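Precorrin-6y methylase (Rhodobacter capsulatus, PDB 3NJR) binds S-adenosyl-L-homocysteine as the C-terminal domain of precorrin-6Y C5,15-methyltransferase of cobalamin biosynthesis, and probably carries out one of its two methylations together with the decarboxylation. Local coordinates at residues Ala135-Leu140 / Thr161-Leu166; Leu48-Pro53 / Gln197-Gly202; Arg105-Gln110 / Ala118-Pro123. All coordinates share one frame; numbering follows the deposited sequence.

Interaction 1 of 3, residues Ala135-Leu140 / Thr161-Leu166; sequences ALYDRL and TLLTQL
Y137 reaches from helix 134-143 into a group of leucines on helix 157-170, and it supplies just over half of the surface that the two segments bury against each other. The axes of the two segments come no closer than 12.4 Å and run nearly side by side in the same N-to-C sense, 28° from parallel. A gap that wide needs a long side chain to bridge it, which a tyrosine provides. With CG anti to the carbonyl carbon and beside the backbone N (chi1 -70°), the ring is carried outward toward the leucines.

L166 meets it over one face. Its CD2 methyl lies 3.7 Å from the centroid of the Y137 ring, only 10° off the ring normal, which makes this a CH-pi contact of one methyl set almost centrally on the pi cloud; the two side chains cross at about a right angle. L162, one helical turn earlier, approaches the edge instead. Its CD2 comes to 3.9 Å from Y137 CE1, near the ring plane, so two leucines spaced i and i+4 fit round adjoining sides of the same ring. A smaller touch is made by L163, whose CD1 is 4.0 Å from Y137 OH. The contact is thus carried by dispersion forces, and branched leucines suit it because each can offer a single methyl to a flat aromatic surface.

Y137 also rests on I128 of strand 125-128 and A152 of strand 149-154, a small alanine that probably allows the ring to settle close to the sheet. L163 packs on A152 and A154, and L163 and L166 both reach W200 of strand 188-203. The two helices therefore lie side by side over one face of the central sheet, with Y137 filling the groove between them above strands 125-128 and 149-154.

Interaction 2 of 3, residues Leu48-Pro53 / Gln197-Gly202; sequences LAALAP and QLQWSG
A50, near the C-terminal end of helix 41-51, touches strand 188-203 through its single methyl group. The contact is purely van der Waals and goes to two polar side chains: A50 CB is 3.8 Å from S201 OG and 3.9 Å from Q199 OE1. An alanine suits this place because its short side chain brings the helix within 6.3 Å of the strand, measured from A50 CA to S201 CA. Q199 bridges its part of the gap by stretching out, CG anti to the backbone N (chi1 -179°), which sends the amide toward the helix.

Polar interactions hold the surroundings. Q199 NE2 makes a weak hydrogen bond to N153 OD1 on the adjacent strand, which may help to place the amide, while L51 O at the helix end receives R149 NH1. In the main chain, Q199 bonds to L175 and W200 to A152, fixing the strand between its two neighbours.

The CA-CB bond of W200 points away from A50, and its indole packs against helix 157-170 on the other face of the sheet, whereas Q199 and S201 point toward A50. Helices on both faces of a sheet ordered 3-2-1-4-5-7-6, its strand 7 antiparallel, mark the Rossmann-like fold of class I S-adenosylmethionine-dependent methyltransferases.

Interaction 3 of 3, residues Arg105-Gln110 / Ala118-Pro123; sequences RMRAVQ and ADLPLP
V109 and L120 are the residues whose CA atoms are nearest across the two segments, yet these remain 9.8 Å apart. Strand 106-110 forms an edge of the sheet within this chain and pairs through its backbone with strand 79-84. Residues 118-123 form no regular helix or strand; from L120 to P123 the chain is extended, with phi and psi close to polyproline II values, as suits a segment holding two prolines. Only side chains can span such a separation.

L120 does so from the loop. Its CG stands anti to the carbonyl carbon (chi1 -58°) and the outer part is extended, which projects CD2 toward the strand, 4.4 Å from V109 CG2 in a loose apolar contact. The same leucine also packs on W60, I81 and I83, so it covers one face of the sheet across neighbouring strands. This is the connection from strand 3 to strand 4 of a class I methyltransferase fold, and here residues 118-123 pass over the sheet as a loop.

R107, two residues before V109 and pointing to the same side, bends at chi3 (74°) and lays NH2 at 3.6 Å from L120 CD2, its chain crossing the leucine obliquely. An arginine suits this exposed edge because its long chain lets the guanidinium reach across to the leucine methyl while the residue as a whole stays exposed. D119 OD1 lies 5.7 Å from R107 NH2, too far for a salt bridge, though the opposite charges may attract weakly.

Following the chain from the N terminus, residues 48-53 open interaction 2, which closes only when the chain reaches 197-202 in the last strand. Everything between, including both other contacts, is nested inside that loop. Interaction 3 closes first, a short loop between strand 106-110 and the segment leading to strand 125-128; interaction 1 then opens and closes in series with it, without crossing. Interaction 3 belongs to one margin of the sheet, and interaction 1 joins two helices on one face. Interaction 2 brings helix 41-51 to the other face. Interactions 1 and 2 meet directly, because helix 157-170 packs on strand 188-203 at L198 and W200, whereas interaction 3 touches neither.

Interaction 1 of 3, residues Ala135-Leu140 / Thr161-Leu166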
loop_
_atom_site.group_PDB
_atom_site.type_symbol
_atom_site.label_atom_id
_atom_site.label_comp_id
_atom_site.label_asym_id
_atom_site.label_seq_id
_atom_site.Cartn_x
_atom_site.Cartn_y
_atom_site.Cartn_z
ATOM N N ALA A 135 -0.198 -26.185 14.578
ATOM C CA ALA A 135 -0.864 -27.142 15.483
ATOM C C ALA A 135 -2.384 -26.943 15.475
ATOM O O ALA A 135 -3.144 -27.848 15.089
ATOM C CB ALA A 135 -0.308 -27.021 16.913
ATOM N N LEU A 136 -2.802 -25.746 15.879
ATOM C CA LEU A 136 -4.197 -25.327 15.818
ATOM C C LEU A 136 -4.896 -25.685 14.511
ATOM O O LEU A 136 -5.986 -26.256 14.523
ATOM C CB LEU A 136 -4.304 -23.825 16.076
ATOM C CG LEU A 136 -5.723 -23.273 16.031
ATOM C CD1 LEU A 136 -6.565 -23.859 17.149
ATOM C CD2 LEU A 136 -5.677 -21.753 16.096
ATOM N N TYR A 137 -4.254 -25.363 13.389
ATOM C CA TYR A 137 -4.811 -25.693 12.077
ATOM C C TYR A 137 -4.859 -27.201 11.751
ATOM O O TYR A 137 -5.789 -27.665 11.100
ATOM C CB TYR A 137 -4.143 -24.867 10.966
ATOM C CG TYR A 137 -4.507 -23.392 11.010
ATOM C CD1 TYR A 137 -3.560 -22.434 11.363
ATOM C CD2 TYR A 137 -5.799 -22.956 10.725
ATOM C CE1 TYR A 137 -3.877 -21.061 11.421
ATOM C CE2 TYR A 137 -6.138 -21.588 10.781
ATOM C CZ TYR A 137 -5.160 -20.658 11.126
ATOM O OH TYR A 137 -5.459 -19.321 11.186
ATOM N N ASP A 138 -3.885 -27.979 12.213
ATOM C CA ASP A 138 -3.927 -29.428 11.962
ATOM C C ASP A 138 -5.090 -30.020 12.738
ATOM O O ASP A 138 -5.889 -30.792 12.184
ATOM C CB ASP A 138 -2.606 -30.123 12.336
ATOM C CG ASP A 138 -1.415 -29.608 11.530
ATOM O OD1 ASP A 138 -1.557 -29.442 10.297
ATOM O OD2 ASP A 138 -0.338 -29.371 12.137
ATOM N N ARG A 139 -5.186 -29.623 14.008
ATOM C CA ARG A 139 -6.323 -29.977 14.865
ATOM C C ARG A 139 -7.671 -29.495 14.279
ATOM O O ARG A 139 -8.601 -30.297 14.125
ATOM C CB ARG A 139 -6.093 -29.469 16.301
ATOM C CG ARG A 139 -5.797 -30.524 17.401
ATOM C CD ARG A 139 -4.972 -31.754 16.961
ATOM N NE ARG A 139 -3.539 -31.476 16.983
ATOM C CZ ARG A 139 -2.668 -31.965 16.105
ATOM N NH1 ARG A 139 -3.069 -32.763 15.116
ATOM N NH2 ARG A 139 -1.389 -31.641 16.206
ATOM N N LEU A 140 -7.770 -28.216 13.906
ATOM C CA LEU A 140 -8.985 -27.735 13.248
ATOM C C LEU A 140 -9.261 -28.581 12.024
ATOM O O LEU A 140 -10.405 -28.953 11.789
ATOM C CB LEU A 140 -8.905 -26.259 12.840
ATOM C CG LEU A 140 -8.950 -25.143 13.890
ATOM C CD1 LEU A 140 -8.756 -23.775 13.227
ATOM C CD2 LEU A 140 -10.228 -25.183 14.689
ATOM N N THR A 161 2.747 -15.844 6.551
ATOM C CA THR A 161 3.327 -16.962 5.771
ATOM C C THR A 161 2.405 -18.158 5.852
ATOM O O THR A 161 2.084 -18.801 4.839
ATOM C CB THR A 161 4.706 -17.422 6.292
ATOM O OG1 THR A 161 5.578 -16.292 6.455
ATOM C CG2 THR A 161 5.327 -18.425 5.314
ATOM N N LEU A 162 1.983 -18.421 7.088
ATOM C CA LEU A 162 1.061 -19.489 7.434
ATOM C C LEU A 162 -0.254 -19.408 6.659
ATOM O O LEU A 162 -0.698 -20.402 6.093
ATOM C CB LEU A 162 0.852 -19.486 8.949
ATOM C CG LEU A 162 -0.024 -20.551 9.597
ATOM C CD1 LEU A 162 0.491 -21.949 9.251
ATOM C CD2 LEU A 162 -0.088 -20.311 11.107
ATOM N N LEU A 163 -0.855 -18.224 6.592
ATOM C CA LEU A 163 -2.071 -18.036 5.794
ATOM C C LEU A 163 -1.850 -18.357 4.320
ATOM O O LEU A 163 -2.650 -19.062 3.696
ATOM C CB LEU A 163 -2.616 -16.621 5.971
ATOM C CG LEU A 163 -3.653 -16.355 7.085
ATOM C CD1 LEU A 163 -3.550 -17.254 8.332
ATOM C CD2 LEU A 163 -3.617 -14.909 7.490
ATOM N N THR A 164 -0.740 -17.865 3.776
ATOM C CA THR A 164 -0.356 -18.127 2.384
ATOM C C THR A 164 -0.225 -19.610 2.094
ATOM O O THR A 164 -0.653 -20.076 1.023
ATOM C CB THR A 164 0.968 -17.449 2.061
ATOM O OG1 THR A 164 0.992 -16.160 2.702
ATOM C CG2 THR A 164 1.138 -17.285 0.557
ATOM N N GLN A 165 0.362 -20.341 3.049
ATOM C CA GLN A 165 0.478 -21.800 2.966
ATOM C C GLN A 165 -0.874 -22.469 3.020
ATOM O O GLN A 165 -1.171 -23.349 2.208
ATOM C CB GLN A 165 1.355 -22.334 4.088
ATOM C CG GLN A 165 2.821 -22.404 3.701
ATOM C CD GLN A 165 3.756 -22.382 4.902
ATOM O OE1 GLN A 165 3.398 -22.823 6.012
ATOM N NE2 GLN A 165 4.973 -21.862 4.687
ATOM N N LEU A 166 -1.691 -22.043 3.981
ATOM C CA LEU A 166 -3.071 -22.492 4.070
ATOM C C LEU A 166 -3.758 -22.277 2.733
ATOM O O LEU A 166 -4.325 -23.220 2.189
ATOM C CB LEU A 166 -3.833 -21.756 5.185
ATOM C CG LEU A 166 -4.125 -22.336 6.581
ATOM C CD1 LEU A 166 -4.028 -23.862 6.643
ATOM C CD2 LEU A 166 -3.316 -21.670 7.681
#

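Interaction 2 of 3, residues Leu48-Pro53 / Gln197-Gly202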
loop_
_atom_site.group_PDB
_atom_site.type_symbol
_atom_site.label_atom_id
_atom_site.label_comp_id
_atom_site.label_asym_id
_atom_site.label_seq_id
_atom_site.Cartn_x
_atom_site.Cartn_y
_atom_site.Cartn_z
ATOM N N LEU A 48 -16.399 -9.961 9.358
ATOM C CA LEU A 48 -17.788 -10.392 9.288
ATOM C C LEU A 48 -18.312 -10.616 7.882
ATOM O O LEU A 48 -19.035 -11.588 7.651
ATOM C CB LEU A 48 -18.710 -9.543 10.161
ATOM C CG LEU A 48 -18.554 -10.196 11.538
ATOM C CD1 LEU A 48 -17.535 -9.476 12.411
ATOM C CD2 LEU A 48 -19.863 -10.265 12.206
ATOM N N ALA A 49 -17.915 -9.783 6.930
ATOM C CA ALA A 49 -18.275 -10.048 5.530
ATOM C C ALA A 49 -17.790 -11.439 5.069
ATOM O O ALA A 49 -18.542 -12.195 4.420
ATOM C CB ALA A 49 -17.744 -8.956 4.623
ATOM N N ALA A 50 -16.557 -11.788 5.429
ATOM C CA ALA A 50 -16.002 -13.104 5.114
ATOM C C ALA A 50 -16.704 -14.238 5.889
ATOM O O ALA A 50 -16.892 -15.336 5.362
ATOM C CB ALA A 50 -14.486 -13.120 5.400
ATOM N N LEU A 51 -17.059 -13.968 7.145
ATOM C CA LEU A 51 -17.677 -14.973 8.010
ATOM C C LEU A 51 -19.084 -15.280 7.513
ATOM O O LEU A 51 -19.509 -16.443 7.522
ATOM C CB LEU A 51 -17.686 -14.518 9.478
ATOM C CG LEU A 51 -16.346 -14.622 10.225
ATOM C CD1 LEU A 51 -16.355 -13.869 11.528
ATOM C CD2 LEU A 51 -15.987 -16.073 10.490
ATOM N N ALA A 52 -19.797 -14.235 7.066
ATOM C CA ALA A 52 -21.099 -14.381 6.387
ATOM C C ALA A 52 -22.152 -15.115 7.213
ATOM O O ALA A 52 -22.671 -16.120 6.765
ATOM C CB ALA A 52 -20.929 -15.060 5.018
ATOM N N PRO A 53 -22.483 -14.602 8.417
ATOM C CA PRO A 53 -23.496 -15.236 9.297
ATOM C C PRO A 53 -24.837 -15.514 8.589
ATOM O O PRO A 53 -25.333 -14.652 7.844
ATOM C CB PRO A 53 -23.726 -14.191 10.390
ATOM C CG PRO A 53 -22.618 -13.223 10.292
ATOM C CD PRO A 53 -21.929 -13.356 8.992
ATOM N N GLN A 197 -2.578 -6.170 6.593
ATOM C CA GLN A 197 -3.001 -7.345 7.333
ATOM C C GLN A 197 -3.417 -8.337 6.260
ATOM O O GLN A 197 -3.985 -7.956 5.231
ATOM C CB GLN A 197 -4.165 -6.995 8.270
ATOM C CG GLN A 197 -4.100 -7.632 9.668
ATOM C CD GLN A 197 -4.861 -6.839 10.756
ATOM O OE1 GLN A 197 -4.504 -5.707 11.098
ATOM N NE2 GLN A 197 -5.889 -7.462 11.325
ATOM N N LEU A 198 -3.091 -9.605 6.466
ATOM C CA LEU A 198 -3.555 -10.636 5.556
ATOM C C LEU A 198 -4.773 -11.332 6.143
ATOM O O LEU A 198 -4.883 -11.491 7.359
ATOM C CB LEU A 198 -2.436 -11.622 5.221
ATOM C CG LEU A 198 -1.830 -11.519 3.812
ATOM C CD1 LEU A 198 -1.222 -10.152 3.543
ATOM C CD2 LEU A 198 -0.805 -12.634 3.570
ATOM N N GLN A 199 -5.707 -11.701 5.276
ATOM C CA GLN A 199 -6.920 -12.359 5.714
ATOM C C GLN A 199 -7.228 -13.517 4.795
ATOM O O GLN A 199 -7.377 -13.348 3.580
ATOM C CB GLN A 199 -8.101 -11.392 5.774
ATOM C CG GLN A 199 -9.398 -12.050 6.264
ATOM C CD GLN A 199 -10.643 -11.207 6.007
ATOM O OE1 GLN A 199 -11.161 -11.180 4.895
ATOM N NE2 GLN A 199 -11.147 -10.552 7.051
ATOM N N TRP A 200 -7.310 -14.698 5.383
ATOM C CA TRP A 200 -7.700 -15.846 4.628
ATOM C C TRP A 200 -9.136 -16.217 4.944
ATOM O O TRP A 200 -9.622 -16.101 6.094
ATOM C CB TRP A 200 -6.756 -17.015 4.878
ATOM C CG TRP A 200 -7.154 -18.256 4.129
ATOM C CD1 TRP A 200 -7.294 -18.400 2.770
ATOM C CD2 TRP A 200 -7.480 -19.528 4.700
ATOM N NE1 TRP A 200 -7.690 -19.688 2.462
ATOM C CE2 TRP A 200 -7.804 -20.404 3.623
ATOM C CE3 TRP A 200 -7.517 -20.021 6.018
ATOM C CZ2 TRP A 200 -8.158 -21.741 3.821
ATOM C CZ3 TRP A 200 -7.863 -21.360 6.221
ATOM C CH2 TRP A 200 -8.185 -22.206 5.115
ATOM N N SER A 201 -9.817 -16.672 3.907
ATOM C CA SER A 201 -11.183 -17.075 4.033
ATOM C C SER A 201 -11.325 -18.338 3.175
ATOM O O SER A 201 -11.154 -18.297 1.950
ATOM C CB SER A 201 -12.077 -15.928 3.558
ATOM O OG SER A 201 -13.429 -16.304 3.535
ATOM N N GLY A 202 -11.582 -19.467 3.828
ATOM C CA GLY A 202 -11.755 -20.737 3.134
ATOM C C GLY A 202 -12.729 -21.643 3.851
ATOM O O GLY A 202 -13.513 -21.193 4.665
#

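Interaction 3 of 3, residues Arg105-Gln110 / Ala118-Pro123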
loop_
_atom_site.group_PDB
_atom_site.type_symbol
_atom_site.label_atom_id
_atom_site.label_comp_id
_atom_site.label_asym_id
_atom_site.label_seq_id
_atom_site.Cartn_x
_atom_site.Cartn_y
_atom_site.Cartn_z
ATOM N N ARG A 105 -27.361 -16.387 23.494
ATOM C CA ARG A 105 -26.724 -16.610 22.195
ATOM C C ARG A 105 -25.192 -16.770 22.265
ATOM O O ARG A 105 -24.594 -17.397 21.396
ATOM C CB ARG A 105 -27.027 -15.416 21.286
ATOM C CG ARG A 105 -28.401 -15.388 20.675
ATOM C CD ARG A 105 -28.514 -14.195 19.704
ATOM N NE ARG A 105 -29.300 -14.455 18.489
ATOM C CZ ARG A 105 -29.760 -15.646 18.074
ATOM N NH1 ARG A 105 -29.545 -16.768 18.761
ATOM N NH2 ARG A 105 -30.456 -15.719 16.942
ATOM N N MET A 106 -24.568 -16.178 23.284
ATOM C CA MET A 106 -23.122 -16.029 23.317
ATOM C C MET A 106 -22.493 -16.478 24.637
ATOM O O MET A 106 -22.907 -16.025 25.703
ATOM C CB MET A 106 -22.768 -14.584 22.989
ATOM C CG MET A 106 -21.313 -14.193 23.157
ATOM S SD MET A 106 -20.920 -12.739 22.149
ATOM C CE MET A 106 -19.376 -12.175 22.882
ATOM N N ARG A 107 -21.498 -17.365 24.545
ATOM C CA ARG A 107 -20.760 -17.904 25.700
ATOM C C ARG A 107 -19.290 -17.475 25.748
ATOM O O ARG A 107 -18.607 -17.466 24.734
ATOM C CB ARG A 107 -20.734 -19.434 25.625
ATOM C CG ARG A 107 -21.711 -20.182 26.464
ATOM C CD ARG A 107 -21.636 -21.676 26.119
ATOM N NE ARG A 107 -20.427 -22.329 26.646
ATOM C CZ ARG A 107 -20.037 -23.566 26.331
ATOM N NH1 ARG A 107 -20.744 -24.299 25.478
ATOM N NH2 ARG A 107 -18.929 -24.073 26.875
ATOM N N ALA A 108 -18.771 -17.189 26.928
ATOM C CA ALA A 108 -17.321 -17.042 27.042
ATOM C C ALA A 108 -16.714 -18.280 27.667
ATOM O O ALA A 108 -17.262 -18.829 28.620
ATOM C CB ALA A 108 -16.960 -15.821 27.841
ATOM N N VAL A 109 -15.598 -18.731 27.103
ATOM C CA VAL A 109 -14.800 -19.813 27.674
ATOM C C VAL A 109 -13.408 -19.252 27.968
ATOM O O VAL A 109 -12.693 -18.821 27.057
ATOM C CB VAL A 109 -14.721 -21.060 26.727
ATOM C CG1 VAL A 109 -13.697 -22.069 27.221
ATOM C CG2 VAL A 109 -16.076 -21.729 26.597
ATOM N N GLN A 110 -13.032 -19.224 29.239
ATOM C CA GLN A 110 -11.665 -18.846 29.590
ATOM C C GLN A 110 -10.736 -20.016 29.322
ATOM O O GLN A 110 -10.881 -21.080 29.930
ATOM C CB GLN A 110 -11.554 -18.404 31.048
ATOM C CG GLN A 110 -10.126 -18.275 31.520
ATOM C CD GLN A 110 -9.997 -17.472 32.784
ATOM O OE1 GLN A 110 -8.907 -17.020 33.118
ATOM N NE2 GLN A 110 -11.109 -17.274 33.495
ATOM N N ALA A 118 -12.018 -28.625 22.838
ATOM C CA ALA A 118 -12.210 -30.091 22.814
ATOM C C ALA A 118 -13.596 -30.584 23.175
ATOM O O ALA A 118 -14.072 -31.550 22.574
ATOM C CB ALA A 118 -11.158 -30.795 23.687
ATOM N N ASP A 119 -14.240 -29.959 24.158
ATOM C CA ASP A 119 -15.614 -30.372 24.499
ATOM C C ASP A 119 -16.721 -29.480 23.910
ATOM O O ASP A 119 -17.891 -29.598 24.294
ATOM C CB ASP A 119 -15.803 -30.535 26.021
ATOM C CG ASP A 119 -15.516 -29.243 26.803
ATOM O OD1 ASP A 119 -15.067 -28.235 26.180
ATOM O OD2 ASP A 119 -15.726 -29.249 28.052
ATOM N N LEU A 120 -16.366 -28.591 22.991
ATOM C CA LEU A 120 -17.343 -27.689 22.431
ATOM C C LEU A 120 -18.059 -28.370 21.282
ATOM O O LEU A 120 -17.476 -29.234 20.618
ATOM C CB LEU A 120 -16.674 -26.404 21.967
ATOM C CG LEU A 120 -15.912 -25.646 23.051
ATOM C CD1 LEU A 120 -15.301 -24.376 22.483
ATOM C CD2 LEU A 120 -16.811 -25.344 24.225
ATOM N N PRO A 121 -19.329 -28.007 21.052
ATOM C CA PRO A 121 -20.012 -28.516 19.854
ATOM C C PRO A 121 -19.352 -27.942 18.606
ATOM O O PRO A 121 -18.848 -26.818 18.657
ATOM C CB PRO A 121 -21.442 -27.962 19.993
ATOM C CG PRO A 121 -21.317 -26.785 20.941
ATOM C CD PRO A 121 -20.190 -27.134 21.876
ATOM N N LEU A 122 -19.353 -28.695 17.508
ATOM C CA LEU A 122 -18.731 -28.239 16.263
ATOM C C LEU A 122 -19.459 -27.035 15.614
ATOM O O LEU A 122 -20.690 -27.003 15.536
ATOM C CB LEU A 122 -18.579 -29.398 15.270
ATOM C CG LEU A 122 -17.607 -30.539 15.638
ATOM C CD1 LEU A 122 -17.604 -31.646 14.579
ATOM C CD2 LEU A 122 -16.178 -30.044 15.913
ATOM N N PRO A 123 -18.694 -26.038 15.140
ATOM C CA PRO A 123 -19.324 -24.804 14.693
ATOM C C PRO A 123 -19.692 -24.895 13.228
ATOM O O PRO A 123 -19.262 -25.840 12.567
ATOM C CB PRO A 123 -18.201 -23.798 14.852
ATOM C CG PRO A 123 -16.967 -24.618 14.489
ATOM C CD PRO A 123 -17.220 -25.937 15.129
#